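Local coordinates for alpha-1,2-mannosidase (Bacteroides thetaiotaomicron, PDB 2WW2), which acts as an inverting alpha-mannosidase of glycoside hydrolase family 92, a calcium-dependent family of enzymes in this human gut symbiont, at residues L388-A391 with W392-I396; A337-P340 with L341-L344; P240-A243 with A244-N248; T157-P160 with E161-L164. One frame throughout, in Å; residues are numbered along the deposited sequence.

Interaction 1: L388-A391 with W392-I396; sequences LVDA and WMKGI
The carboxylate of Asp390 receives the ammonium group of Lys394 close to its own plane: NZ lies on the syn side of OD2, 3.0 Å away and 17° out of that plane. Water 2 closes a ring beside this salt bridge, donating to Asp390 OD1 at 2.8 Å and accepting from Lys394 NZ at 2.7 Å. Around them, Gly648 N also bonds OD1, and the hydroxyls of Thr343 and Tyr652 meet NZ. In the plane of the Trp392 indole, at its edge, sits water 1, which bridges Leu388 O and Ile396 O; Phe461 of helix 444-465 packs edge-to-face with this ring. The carbonyl of Ala391 is gripped from opposite faces, with Lys394 N and Ile396 N each 3.0 Å from Ala391 O. With Gly395 N bonded to Trp392 O and a positive phi of 86° at Gly395, this is a Schellman motif ending helix 383-393. The lysine chain, extended beyond CG, runs past Asp390 O to reach its acid. A methionine in place of Lys394 would probably leave the buried Asp390 carboxylate without its countercharge and water 2 without its donor. The geometry is consistent with Lys394 offsetting the charge of Asp390 in a buried ion pair.

Interaction 2: A337-P340 with L341-L344; sequences AVHP and LFTL
Phe342, one turn on from Val338 in helix 338-345, lies beside Val338 and crosses His339, and can be followed outward atom by atom. Its CB rests 3.4 Å from His339 O. With CG anti to the carbonyl carbon (chi1 -58°), the ring is carried back over the preceding turn, where CG and CD1 both lie against Val338 O, which stands 3.5 Å above the plane of the Phe342 ring, over its centre. On one flank CD2 approaches His339 ND1 at 3.5 Å; the Phe342 edge is turned toward the imidazole face in an offset edge-to-face pair, with centroids 5.2 Å apart and planes at 88°. Farther out, CE2 turns to Val338 CG1, and at the tip CZ meets the same methyl at 3.5 Å, the two side chains lying side by side. Trp36 adds another edge-to-face partner to the phenyl ring, while Asn329 OD1 bonds His339 NE2.

The backbone supports this grouping. Ala337, at the N-cap, gives its O to Leu341 N at 2.9 Å, and Pro340 falls within the first turn, where a missing N-H costs the helix no bond. Beyond it, Thr343 OG1 donates to Pro340 O at 2.7 Å, the C=O...O angle being 121°, and OG1 is also bonded by Lys394 NZ. Chemically, the hydroxyl supplies a short second donor to Pro340 O, whose helical bond from Leu344 N is weak, and the imidazole is held both at its face by the phenyl edge and at NE2 by an amide oxygen.

Interaction 3: P240-A243 with A244-N248; sequences PEQA and AINFN
Gln242 sends CG anti to its own N (chi1 -178°) and then bends at chi2 (62°), which turns its amide along the helix toward Asn246, whose CG is in turn anti to the carbonyl carbon. The two side chains cross at about a right angle, and Gln242 NE2 donates to Asn246 OD1 at 2.9 Å. The acceptor lies nearly in the plane of the Gln242 amide, whereas the donor stands 40° above the carbonyl plane of Asn246, so the bond does not use a lone-pair direction. Below it the backbone bond Asn246 N to Gln242 O, also 2.9 Å, links the same two residues. Ile245 flanks the glutamine amide: its CG2 is 3.7 Å from Gln242 NE2 and its CD1 3.7 Å from Gln242 OE1.

Outside the helix, Gln242 NE2 also bonds Phe304 O, and Asn246 ND2 bonds Glu303 OE1 and Ser235 O. The pair thereby ties helix 240-250 to the end of strand 229-236, which precedes it, and to strand 299-304. Because NE2 gives hydrogens to two carbonyl oxygens, and ND2 to a carboxylate and a backbone carbonyl, the orientation of both buried amides is defined, and a flip of either would probably set oxygen against oxygen.

Interaction 4: T157-P160 with E161-L164; sequences TIEP and EKRL
Glu159 O is gripped by Leu164 N at 3.2 Å, on a nearly straight bond (170°) that comes from above the carbonyl plane, and by a weaker bond from Lys162 N at 2.9 Å. Glu159 N returns the bond to Leu164 O at 2.9 Å, so Glu159 and Leu164 form an antiparallel hydrogen-bonded pair closing a hairpin with a G1 beta bulge. Arg163, with a positive phi, supplies the extra residue of the bulge, and its N bonds Pro160 O across the 3-10 turn that joins strands 154-159 and 164-169.

Over this backbone the Glu159 chain runs extended beyond CG and offers OE2 to Lys162 NZ at 2.8 Å, the ammonium sitting 47° out of the carboxylate plane. Lys162 bends at its last torsion to arrive there, and a long ion pair to Glu161 OE2 extends the network, so the lysine probably offsets the repulsion between the two acids. Were Glu159 replaced by an alanine, Lys162 NZ would probably lose its short salt bridge, keeping the long pair with Glu161 and so being held less firmly. Arg163 NH1 bonds Phe188 O and a glycerol that probably comes from the crystallisation liquor. Glu161 folds back over Pro160: with CG between backbone N and carbonyl carbon (chi1 75°), it lays OE1 alongside the proline ring, 3.4 Å from Pro160 CD.

The four contacts form two pairs. Interactions 1 and 2 touch, their centres about 11 Å apart: Lys394 NZ is 2.9 Å from Thr343 OG1, a probable hydrogen bond, so the ion pair of interaction 1 is joined to the hydroxyl that interaction 2 sets against Pro340 O. Ile396 CD1 packs on Thr343 CB at 3.7 Å. Interactions 3 and 4 do not touch, though their nearest atoms are about 6 Å apart; Met185 of strand 182-188 meets Leu164 of one and Ala244 and Phe247 of the other. Centres of 1 and 4 lie about 50 Å apart. None of the sodium-binding residues belongs to these segments; a glycerol, probably from the crystallisation liquor, lies about 6 Å from the Val338 side chain.

Interaction 1: L388-A391 with W392-I396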
ATOM      1  N   LEU A 388     -23.330  27.904 -18.275  1.00  7.44           N
ATOM      2  CA  LEU A 388     -23.866  29.175 -18.738  1.00  7.47           C
ATOM      3  C   LEU A 388     -22.784  30.257 -18.816  1.00  7.27           C
ATOM      4  O   LEU A 388     -22.688  30.995 -19.796  1.00  6.58           O
ATOM      5  CB  LEU A 388     -25.017  29.640 -17.827  1.00  7.38           C
ATOM      6  CG  LEU A 388     -26.298  28.785 -17.775  1.00  7.74           C
ATOM      7  CD1 LEU A 388     -27.328  29.410 -16.801  1.00  6.78           C
ATOM      8  CD2 LEU A 388     -26.901  28.700 -19.163  1.00  9.19           C
ATOM      9  N   VAL A 389     -21.984  30.376 -17.763  1.00  7.54           N
ATOM     10  CA  VAL A 389     -21.027  31.499 -17.697  1.00  7.11           C
ATOM     11  C   VAL A 389     -19.816  31.274 -18.614  1.00  7.46           C
ATOM     12  O   VAL A 389     -19.339  32.199 -19.292  1.00  6.79           O
ATOM     13  CB  VAL A 389     -20.576  31.742 -16.254  1.00  7.33           C
ATOM     14  CG1 VAL A 389     -19.457  32.798 -16.223  1.00  6.79           C
ATOM     15  CG2 VAL A 389     -21.801  32.183 -15.406  1.00  4.77           C
ATOM     16  N   ASP A 390     -19.321  30.043 -18.649  1.00  7.22           N
ATOM     17  CA  ASP A 390     -18.206  29.745 -19.543  1.00  7.57           C
ATOM     18  C   ASP A 390     -18.597  30.104 -20.980  1.00  8.24           C
ATOM     19  O   ASP A 390     -17.811  30.746 -21.720  1.00  8.01           O
ATOM     20  CB  ASP A 390     -17.776  28.274 -19.441  1.00  8.03           C
ATOM     21  CG  ASP A 390     -16.537  27.976 -20.277  1.00  9.37           C
ATOM     22  OD1 ASP A 390     -15.473  28.594 -20.008  1.00 10.16           O
ATOM     23  OD2 ASP A 390     -16.625  27.140 -21.211  1.00 10.32           O
ATOM     24  N   ALA A 391     -19.811  29.709 -21.379  1.00  7.71           N
ATOM     25  CA  ALA A 391     -20.293  30.005 -22.734  1.00  7.71           C
ATOM     26  C   ALA A 391     -20.423  31.504 -22.928  1.00  7.73           C
ATOM     27  O   ALA A 391     -19.957  32.052 -23.927  1.00  7.91           O
ATOM     28  CB  ALA A 391     -21.628  29.321 -22.997  1.00  7.35           C
ATOM     29  N   TRP A 392     -21.018  32.174 -21.951  1.00  7.44           N
ATOM     30  CA  TRP A 392     -21.259  33.610 -22.060  1.00  8.18           C
ATOM     31  C   TRP A 392     -19.952  34.371 -22.275  1.00  8.80           C
ATOM     32  O   TRP A 392     -19.896  35.313 -23.080  1.00  9.32           O
ATOM     33  CB  TRP A 392     -21.959  34.111 -20.799  1.00  7.63           C
ATOM     34  CG  TRP A 392     -22.510  35.505 -20.922  1.00  8.61           C
ATOM     35  CD1 TRP A 392     -21.865  36.669 -20.625  1.00  9.90           C
ATOM     36  CD2 TRP A 392     -23.821  35.877 -21.367  1.00  8.67           C
ATOM     37  NE1 TRP A 392     -22.693  37.743 -20.851  1.00  8.55           N
ATOM     38  CE2 TRP A 392     -23.902  37.281 -21.304  1.00 11.02           C
ATOM     39  CE3 TRP A 392     -24.936  35.156 -21.801  1.00  9.34           C
ATOM     40  CZ2 TRP A 392     -25.053  37.987 -21.688  1.00 10.50           C
ATOM     41  CZ3 TRP A 392     -26.083  35.855 -22.175  1.00  9.17           C
ATOM     42  CH2 TRP A 392     -26.130  37.252 -22.109  1.00  9.35           C
ATOM     43  N   MET A 393     -18.907  33.968 -21.554  1.00  9.17           N
ATOM     44  CA  MET A 393     -17.651  34.712 -21.604  1.00 10.44           C
ATOM     45  C   MET A 393     -16.897  34.445 -22.895  1.00 10.57           C
ATOM     46  O   MET A 393     -15.907  35.109 -23.188  1.00 11.53           O
ATOM     47  CB  MET A 393     -16.776  34.391 -20.402  1.00 10.24           C
ATOM     48  CG  MET A 393     -17.420  34.775 -19.082  1.00 10.97           C
ATOM     49  SD  MET A 393     -17.975  36.491 -19.060  1.00 15.02           S
ATOM     50  CE  MET A 393     -18.904  36.492 -17.551  1.00 13.41           C
ATOM     51  N   LYS A 394     -17.380  33.466 -23.656  1.00 10.57           N
ATOM     52  CA  LYS A 394     -16.814  33.111 -24.935  1.00  9.75           C
ATOM     53  C   LYS A 394     -17.705  33.601 -26.070  1.00 10.71           C
ATOM     54  O   LYS A 394     -17.510  33.215 -27.230  1.00 10.77           O
ATOM     55  CB  LYS A 394     -16.644  31.585 -25.027  1.00  9.51           C
ATOM     56  CG  LYS A 394     -15.553  31.070 -24.127  1.00  8.05           C
ATOM     57  CD  LYS A 394     -15.550  29.549 -24.013  1.00  7.54           C
ATOM     58  CE  LYS A 394     -14.338  29.092 -23.185  1.00  7.29           C
ATOM     59  NZ  LYS A 394     -14.313  27.604 -23.085  1.00  7.61           N
ATOM     60  N   GLY A 395     -18.678  34.444 -25.740  1.00 10.26           N
ATOM     61  CA  GLY A 395     -19.512  35.075 -26.762  1.00 10.87           C
ATOM     62  C   GLY A 395     -20.701  34.243 -27.202  1.00 10.39           C
ATOM     63  O   GLY A 395     -21.366  34.576 -28.175  1.00 10.09           O
ATOM     64  N   ILE A 396     -20.973  33.157 -26.476  1.00 10.59           N
ATOM     65  CA  ILE A 396     -22.147  32.337 -26.725  1.00 10.57           C
ATOM     66  C   ILE A 396     -23.218  32.833 -25.777  1.00 10.95           C
ATOM     67  O   ILE A 396     -23.177  32.582 -24.557  1.00 10.32           O
ATOM     68  CB  ILE A 396     -21.836  30.850 -26.461  1.00 11.03           C
ATOM     69  CG1 ILE A 396     -20.698  30.405 -27.385  1.00 11.20           C
ATOM     70  CG2 ILE A 396     -23.082  29.994 -26.662  1.00 11.82           C
ATOM     71  CD1 ILE A 396     -20.155  29.010 -27.083  1.00 10.41           C
TER
HETATM   72  O   HOH W   1     -24.239  31.565 -22.140  1.00 13.04           O
HETATM   73  O   HOH W   2     -13.310  27.021 -20.661  1.00 17.62           O

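Interaction 2: A337-P340 with L341-L344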
ATOM      1  N   ALA A 337     -14.481  19.868 -18.879  1.00  8.87           N
ATOM      2  CA  ALA A 337     -13.806  19.851 -20.180  1.00  8.64           C
ATOM      3  C   ALA A 337     -14.737  19.559 -21.355  1.00  8.23           C
ATOM      4  O   ALA A 337     -14.495  20.018 -22.467  1.00  8.06           O
ATOM      5  CB  ALA A 337     -12.646  18.827 -20.161  1.00  8.04           C
ATOM      6  N   VAL A 338     -15.774  18.760 -21.125  1.00  7.97           N
ATOM      7  CA  VAL A 338     -16.689  18.373 -22.211  1.00  7.43           C
ATOM      8  C   VAL A 338     -17.425  19.611 -22.775  1.00  7.53           C
ATOM      9  O   VAL A 338     -17.389  19.894 -23.978  1.00  6.96           O
ATOM     10  CB  VAL A 338     -17.717  17.282 -21.740  1.00  7.64           C
ATOM     11  CG1 VAL A 338     -18.842  17.129 -22.757  1.00  7.75           C
ATOM     12  CG2 VAL A 338     -17.006  15.916 -21.517  1.00  8.67           C
ATOM     13  N   HIS A 339     -18.103  20.356 -21.917  1.00  7.42           N
ATOM     14  CA  HIS A 339     -18.787  21.548 -22.427  1.00  8.09           C
ATOM     15  C   HIS A 339     -17.830  22.619 -22.925  1.00  8.46           C
ATOM     16  O   HIS A 339     -18.108  23.256 -23.930  1.00  9.84           O
ATOM     17  CB  HIS A 339     -19.824  22.059 -21.423  1.00  8.25           C
ATOM     18  CG  HIS A 339     -21.026  21.177 -21.367  1.00  9.10           C
ATOM     19  ND1 HIS A 339     -22.032  21.246 -22.309  1.00  8.82           N
ATOM     20  CD2 HIS A 339     -21.332  20.132 -20.559  1.00  9.10           C
ATOM     21  CE1 HIS A 339     -22.938  20.319 -22.049  1.00 10.02           C
ATOM     22  NE2 HIS A 339     -22.539  19.630 -20.991  1.00 10.20           N
ATOM     23  N   PRO A 340     -16.687  22.815 -22.234  1.00  8.79           N
ATOM     24  CA  PRO A 340     -15.713  23.738 -22.823  1.00  7.86           C
ATOM     25  C   PRO A 340     -15.264  23.315 -24.215  1.00  7.80           C
ATOM     26  O   PRO A 340     -15.064  24.174 -25.076  1.00  7.16           O
ATOM     27  CB  PRO A 340     -14.553  23.694 -21.841  1.00  8.18           C
ATOM     28  CG  PRO A 340     -15.283  23.498 -20.468  1.00  8.98           C
ATOM     29  CD  PRO A 340     -16.398  22.516 -20.816  1.00  8.57           C
ATOM     30  N   LEU A 341     -15.091  22.012 -24.452  1.00  7.65           N
ATOM     31  CA  LEU A 341     -14.768  21.585 -25.812  1.00  7.83           C
ATOM     32  C   LEU A 341     -15.886  22.015 -26.774  1.00  7.75           C
ATOM     33  O   LEU A 341     -15.607  22.484 -27.884  1.00  7.55           O
ATOM     34  CB  LEU A 341     -14.531  20.060 -25.896  1.00  7.51           C
ATOM     35  CG  LEU A 341     -13.968  19.578 -27.246  1.00  8.61           C
ATOM     36  CD1 LEU A 341     -12.536  20.060 -27.451  1.00  6.47           C
ATOM     37  CD2 LEU A 341     -14.028  18.021 -27.429  1.00  8.87           C
ATOM     38  N   PHE A 342     -17.149  21.849 -26.374  1.00  7.21           N
ATOM     39  CA  PHE A 342     -18.247  22.303 -27.229  1.00  7.66           C
ATOM     40  C   PHE A 342     -18.150  23.811 -27.500  1.00  6.94           C
ATOM     41  O   PHE A 342     -18.300  24.249 -28.639  1.00  7.15           O
ATOM     42  CB  PHE A 342     -19.652  21.971 -26.645  1.00  6.74           C
ATOM     43  CG  PHE A 342     -19.896  20.498 -26.393  1.00  9.21           C
ATOM     44  CD1 PHE A 342     -19.234  19.511 -27.140  1.00  7.96           C
ATOM     45  CD2 PHE A 342     -20.804  20.095 -25.413  1.00  7.44           C
ATOM     46  CE1 PHE A 342     -19.474  18.142 -26.893  1.00  9.83           C
ATOM     47  CE2 PHE A 342     -21.035  18.736 -25.155  1.00  9.97           C
ATOM     48  CZ  PHE A 342     -20.364  17.758 -25.900  1.00  7.84           C
ATOM     49  N   THR A 343     -17.890  24.612 -26.474  1.00  7.08           N
ATOM     50  CA  THR A 343     -17.868  26.065 -26.696  1.00  7.25           C
ATOM     51  C   THR A 343     -16.828  26.440 -27.732  1.00  7.94           C
ATOM     52  O   THR A 343     -16.952  27.478 -28.375  1.00  8.04           O
ATOM     53  CB  THR A 343     -17.568  26.886 -25.395  1.00  7.97           C
ATOM     54  OG1 THR A 343     -16.255  26.568 -24.928  1.00  7.55           O
ATOM     55  CG2 THR A 343     -18.603  26.581 -24.296  1.00  6.58           C
ATOM     56  N   LEU A 344     -15.795  25.611 -27.889  1.00  7.68           N
ATOM     57  CA  LEU A 344     -14.698  25.931 -28.803  1.00  8.50           C
ATOM     58  C   LEU A 344     -14.965  25.381 -30.205  1.00  8.40           C
ATOM     59  O   LEU A 344     -14.967  26.120 -31.191  1.00  8.62           O
ATOM     60  CB  LEU A 344     -13.374  25.350 -28.269  1.00  8.13           C
ATOM     61  CG  LEU A 344     -12.110  25.575 -29.121  1.00  9.14           C
ATOM     62  CD1 LEU A 344     -11.913  27.066 -29.401  1.00  8.97           C
ATOM     63  CD2 LEU A 344     -10.867  24.964 -28.437  1.00  8.04           C
TER

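Interaction 3: P240-A243 with A244-N248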
ATOM      1  N   PRO A 240     -47.281   8.874 -30.703  1.00 11.35           N
ATOM      2  CA  PRO A 240     -47.139   7.932 -31.812  1.00 11.46           C
ATOM      3  C   PRO A 240     -47.117   8.625 -33.172  1.00 11.68           C
ATOM      4  O   PRO A 240     -46.373   8.209 -34.061  1.00 11.11           O
ATOM      5  CB  PRO A 240     -48.376   7.030 -31.665  1.00 11.62           C
ATOM      6  CG  PRO A 240     -48.646   7.048 -30.193  1.00 11.18           C
ATOM      7  CD  PRO A 240     -48.388   8.490 -29.803  1.00 11.84           C
ATOM      8  N   GLU A 241     -47.912   9.683 -33.328  1.00 11.82           N
ATOM      9  CA  GLU A 241     -47.875  10.486 -34.553  1.00 12.23           C
ATOM     10  C   GLU A 241     -46.486  11.091 -34.810  1.00 11.11           C
ATOM     11  O   GLU A 241     -46.000  11.095 -35.939  1.00 11.47           O
ATOM     12  CB  GLU A 241     -48.942  11.592 -34.494  1.00 13.01           C
ATOM     13  CG  GLU A 241     -50.382  11.052 -34.504  1.00 16.94           C
ATOM     14  CD  GLU A 241     -50.761  10.257 -33.232  1.00 21.43           C
ATOM     15  OE1 GLU A 241     -50.244  10.557 -32.117  1.00 18.04           O
ATOM     16  OE2 GLU A 241     -51.603   9.331 -33.358  1.00 24.15           O
ATOM     17  N   GLN A 242     -45.840  11.607 -33.775  1.00 10.11           N
ATOM     18  CA  GLN A 242     -44.513  12.185 -33.965  1.00  9.66           C
ATOM     19  C   GLN A 242     -43.500  11.078 -34.256  1.00  9.38           C
ATOM     20  O   GLN A 242     -42.544  11.292 -34.995  1.00  9.51           O
ATOM     21  CB  GLN A 242     -44.076  12.999 -32.742  1.00  9.44           C
ATOM     22  CG  GLN A 242     -42.711  13.671 -32.905  1.00  9.87           C
ATOM     23  CD  GLN A 242     -42.671  14.693 -34.045  1.00 11.34           C
ATOM     24  OE1 GLN A 242     -43.571  15.533 -34.178  1.00 10.19           O
ATOM     25  NE2 GLN A 242     -41.611  14.642 -34.853  1.00 10.50           N
ATOM     26  N   ALA A 243     -43.697   9.903 -33.673  1.00  8.87           N
ATOM     27  CA  ALA A 243     -42.792   8.780 -33.980  1.00  9.93           C
ATOM     28  C   ALA A 243     -42.867   8.447 -35.474  1.00  9.64           C
ATOM     29  O   ALA A 243     -41.856   8.109 -36.103  1.00 10.75           O
ATOM     30  CB  ALA A 243     -43.122   7.552 -33.127  1.00  9.52           C
ATOM     31  N   ALA A 244     -44.059   8.569 -36.054  1.00 10.29           N
ATOM     32  CA  ALA A 244     -44.225   8.256 -37.477  1.00  9.80           C
ATOM     33  C   ALA A 244     -43.582   9.334 -38.345  1.00  9.88           C
ATOM     34  O   ALA A 244     -43.000   9.044 -39.385  1.00  9.86           O
ATOM     35  CB  ALA A 244     -45.702   8.073 -37.823  1.00  9.80           C
ATOM     36  N   ILE A 245     -43.681  10.588 -37.917  1.00  9.71           N
ATOM     37  CA  ILE A 245     -42.979  11.675 -38.610  1.00  9.53           C
ATOM     38  C   ILE A 245     -41.456  11.438 -38.598  1.00  9.38           C
ATOM     39  O   ILE A 245     -40.784  11.556 -39.641  1.00  8.78           O
ATOM     40  CB  ILE A 245     -43.312  13.041 -37.949  1.00  9.31           C
ATOM     41  CG1 ILE A 245     -44.776  13.404 -38.215  1.00 10.98           C
ATOM     42  CG2 ILE A 245     -42.379  14.143 -38.456  1.00 10.36           C
ATOM     43  CD1 ILE A 245     -45.323  14.517 -37.313  1.00 13.20           C
ATOM     44  N   ASN A 246     -40.918  11.109 -37.423  1.00  8.81           N
ATOM     45  CA  ASN A 246     -39.495  10.790 -37.283  1.00  9.57           C
ATOM     46  C   ASN A 246     -39.109   9.638 -38.200  1.00  9.52           C
ATOM     47  O   ASN A 246     -38.098   9.710 -38.885  1.00  9.72           O
ATOM     48  CB  ASN A 246     -39.133  10.419 -35.835  1.00  8.97           C
ATOM     49  CG  ASN A 246     -39.312  11.586 -34.875  1.00  9.12           C
ATOM     50  OD1 ASN A 246     -39.453  12.726 -35.309  1.00 10.08           O
ATOM     51  ND2 ASN A 246     -39.291  11.308 -33.572  1.00  7.41           N
ATOM     52  N   PHE A 247     -39.926   8.584 -38.200  1.00 10.33           N
ATOM     53  CA  PHE A 247     -39.698   7.412 -39.065  1.00 10.08           C
ATOM     54  C   PHE A 247     -39.649   7.828 -40.534  1.00 10.70           C
ATOM     55  O   PHE A 247     -38.735   7.451 -41.283  1.00 10.02           O
ATOM     56  CB  PHE A 247     -40.824   6.390 -38.856  1.00  9.95           C
ATOM     57  CG  PHE A 247     -40.716   5.145 -39.728  1.00  9.81           C
ATOM     58  CD1 PHE A 247     -40.171   3.956 -39.218  1.00  8.60           C
ATOM     59  CD2 PHE A 247     -41.192   5.154 -41.032  1.00 10.78           C
ATOM     60  CE1 PHE A 247     -40.087   2.807 -40.004  1.00  8.38           C
ATOM     61  CE2 PHE A 247     -41.105   4.012 -41.828  1.00  9.55           C
ATOM     62  CZ  PHE A 247     -40.558   2.835 -41.308  1.00  8.79           C
ATOM     63  N   ASN A 248     -40.637   8.612 -40.947  1.00 10.99           N
ATOM     64  CA  ASN A 248     -40.745   8.990 -42.361  1.00 11.64           C
ATOM     65  C   ASN A 248     -39.637   9.922 -42.807  1.00 11.68           C
ATOM     66  O   ASN A 248     -39.147   9.836 -43.944  1.00 11.54           O
ATOM     67  CB  ASN A 248     -42.128   9.567 -42.653  1.00 12.20           C
ATOM     68  CG  ASN A 248     -43.182   8.488 -42.729  1.00 15.21           C
ATOM     69  OD1 ASN A 248     -42.960   7.437 -43.340  1.00 19.35           O
ATOM     70  ND2 ASN A 248     -44.340   8.736 -42.118  1.00 19.53           N
TER

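Interaction 4: T157-P160 with E161-L164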
ATOM      1  N   THR A 157     -48.496  -3.403 -30.329  1.00 10.17           N
ATOM      2  CA  THR A 157     -49.523  -3.784 -31.288  0.50 10.58           C
ATOM      3  C   THR A 157     -48.857  -4.208 -32.593  1.00 11.03           C
ATOM      4  O   THR A 157     -47.952  -3.542 -33.083  1.00 11.49           O
ATOM      5  CB  THR A 157     -50.521  -2.632 -31.539  0.50 10.86           C
ATOM      6  OG1 THR A 157     -51.165  -2.284 -30.309  0.50 10.99           O
ATOM      7  CG2 THR A 157     -51.581  -3.042 -32.557  0.50 10.62           C
ATOM      8  N   ILE A 158     -49.293  -5.332 -33.141  1.00 11.33           N
ATOM      9  CA  ILE A 158     -48.742  -5.832 -34.395  1.00 11.50           C
ATOM     10  C   ILE A 158     -49.787  -5.651 -35.472  1.00 12.20           C
ATOM     11  O   ILE A 158     -50.962  -5.891 -35.238  1.00 11.58           O
ATOM     12  CB  ILE A 158     -48.444  -7.348 -34.316  1.00 11.48           C
ATOM     13  CG1 ILE A 158     -47.621  -7.688 -33.074  1.00 11.39           C
ATOM     14  CG2 ILE A 158     -47.755  -7.843 -35.626  1.00 11.52           C
ATOM     15  CD1 ILE A 158     -47.395  -9.182 -32.884  1.00  9.56           C
ATOM     16  N   GLU A 159     -49.358  -5.227 -36.656  1.00 13.01           N
ATOM     17  CA  GLU A 159     -50.236  -5.173 -37.814  1.00 13.70           C
ATOM     18  C   GLU A 159     -49.566  -5.988 -38.906  1.00 13.19           C
ATOM     19  O   GLU A 159     -48.911  -5.445 -39.786  1.00 12.68           O
ATOM     20  CB  GLU A 159     -50.460  -3.726 -38.253  1.00 14.27           C
ATOM     21  CG  GLU A 159     -51.117  -2.882 -37.161  1.00 16.51           C
ATOM     22  CD  GLU A 159     -51.376  -1.458 -37.601  1.00 20.33           C
ATOM     23  OE1 GLU A 159     -50.522  -0.582 -37.357  1.00 21.34           O
ATOM     24  OE2 GLU A 159     -52.437  -1.212 -38.210  1.00 25.46           O
ATOM     25  N   PRO A 160     -49.717  -7.317 -38.824  1.00 13.41           N
ATOM     26  CA  PRO A 160     -48.937  -8.228 -39.660  1.00 13.83           C
ATOM     27  C   PRO A 160     -49.121  -7.930 -41.140  1.00 13.89           C
ATOM     28  O   PRO A 160     -48.144  -7.955 -41.906  1.00 13.68           O
ATOM     29  CB  PRO A 160     -49.493  -9.624 -39.310  1.00 14.05           C
ATOM     30  CG  PRO A 160     -50.783  -9.388 -38.568  1.00 13.75           C
ATOM     31  CD  PRO A 160     -50.694  -8.012 -37.963  1.00 13.38           C
ATOM     32  N   GLU A 161     -50.352  -7.629 -41.546  1.00 13.71           N
ATOM     33  CA  GLU A 161     -50.619  -7.358 -42.962  1.00 14.31           C
ATOM     34  C   GLU A 161     -49.886  -6.101 -43.456  1.00 14.30           C
ATOM     35  O   GLU A 161     -49.524  -6.015 -44.625  1.00 15.04           O
ATOM     36  CB  GLU A 161     -52.142  -7.318 -43.266  1.00 14.71           C
ATOM     37  CG  GLU A 161     -52.891  -6.057 -42.798  1.00 15.94           C
ATOM     38  CD  GLU A 161     -52.995  -5.904 -41.267  1.00 18.68           C
ATOM     39  OE1 GLU A 161     -52.556  -6.801 -40.515  1.00 16.28           O
ATOM     40  OE2 GLU A 161     -53.537  -4.870 -40.820  1.00 21.37           O
ATOM     41  N   LYS A 162     -49.630  -5.148 -42.564  1.00 13.77           N
ATOM     42  CA  LYS A 162     -48.848  -3.967 -42.929  1.00 13.27           C
ATOM     43  C   LYS A 162     -47.356  -4.131 -42.590  1.00 12.34           C
ATOM     44  O   LYS A 162     -46.547  -3.233 -42.841  1.00 12.17           O
ATOM     45  CB  LYS A 162     -49.383  -2.720 -42.224  1.00 13.92           C
ATOM     46  CG  LYS A 162     -50.840  -2.401 -42.505  1.00 16.76           C
ATOM     47  CD  LYS A 162     -51.084  -0.914 -42.350  1.00 21.62           C
ATOM     48  CE  LYS A 162     -52.570  -0.620 -42.256  1.00 24.93           C
ATOM     49  NZ  LYS A 162     -53.038  -1.006 -40.896  1.00 26.75           N
ATOM     50  N   ARG A 163     -46.996  -5.270 -42.009  1.00 11.35           N
ATOM     51  CA  ARG A 163     -45.601  -5.509 -41.626  1.00 10.03           C
ATOM     52  C   ARG A 163     -45.118  -4.466 -40.621  1.00  8.93           C
ATOM     53  O   ARG A 163     -43.935  -4.120 -40.614  1.00  7.32           O
ATOM     54  CB  ARG A 163     -44.695  -5.502 -42.859  1.00  9.94           C
ATOM     55  CG  ARG A 163     -45.013  -6.620 -43.872  1.00 12.23           C
ATOM     56  CD  ARG A 163     -44.196  -6.434 -45.146  1.00 15.80           C
ATOM     57  NE  ARG A 163     -44.742  -5.346 -45.947  1.00 21.53           N
ATOM     58  CZ  ARG A 163     -44.087  -4.237 -46.298  1.00 23.51           C
ATOM     59  NH1 ARG A 163     -42.813  -4.047 -45.944  1.00 21.84           N
ATOM     60  NH2 ARG A 163     -44.712  -3.325 -47.043  1.00 23.02           N
ATOM     61  N   LEU A 164     -46.035  -3.972 -39.779  1.00  8.47           N
ATOM     62  CA  LEU A 164     -45.710  -2.933 -38.812  1.00  8.77           C
ATOM     63  C   LEU A 164     -45.830  -3.430 -37.384  1.00  8.75           C
ATOM     64  O   LEU A 164     -46.700  -4.253 -37.081  1.00  7.98           O
ATOM     65  CB  LEU A 164     -46.657  -1.724 -38.955  1.00  9.29           C
ATOM     66  CG  LEU A 164     -46.579  -0.874 -40.222  1.00 11.41           C
ATOM     67  CD1 LEU A 164     -47.619   0.276 -40.183  1.00 11.01           C
ATOM     68  CD2 LEU A 164     -45.157  -0.338 -40.417  1.00 11.85           C
TER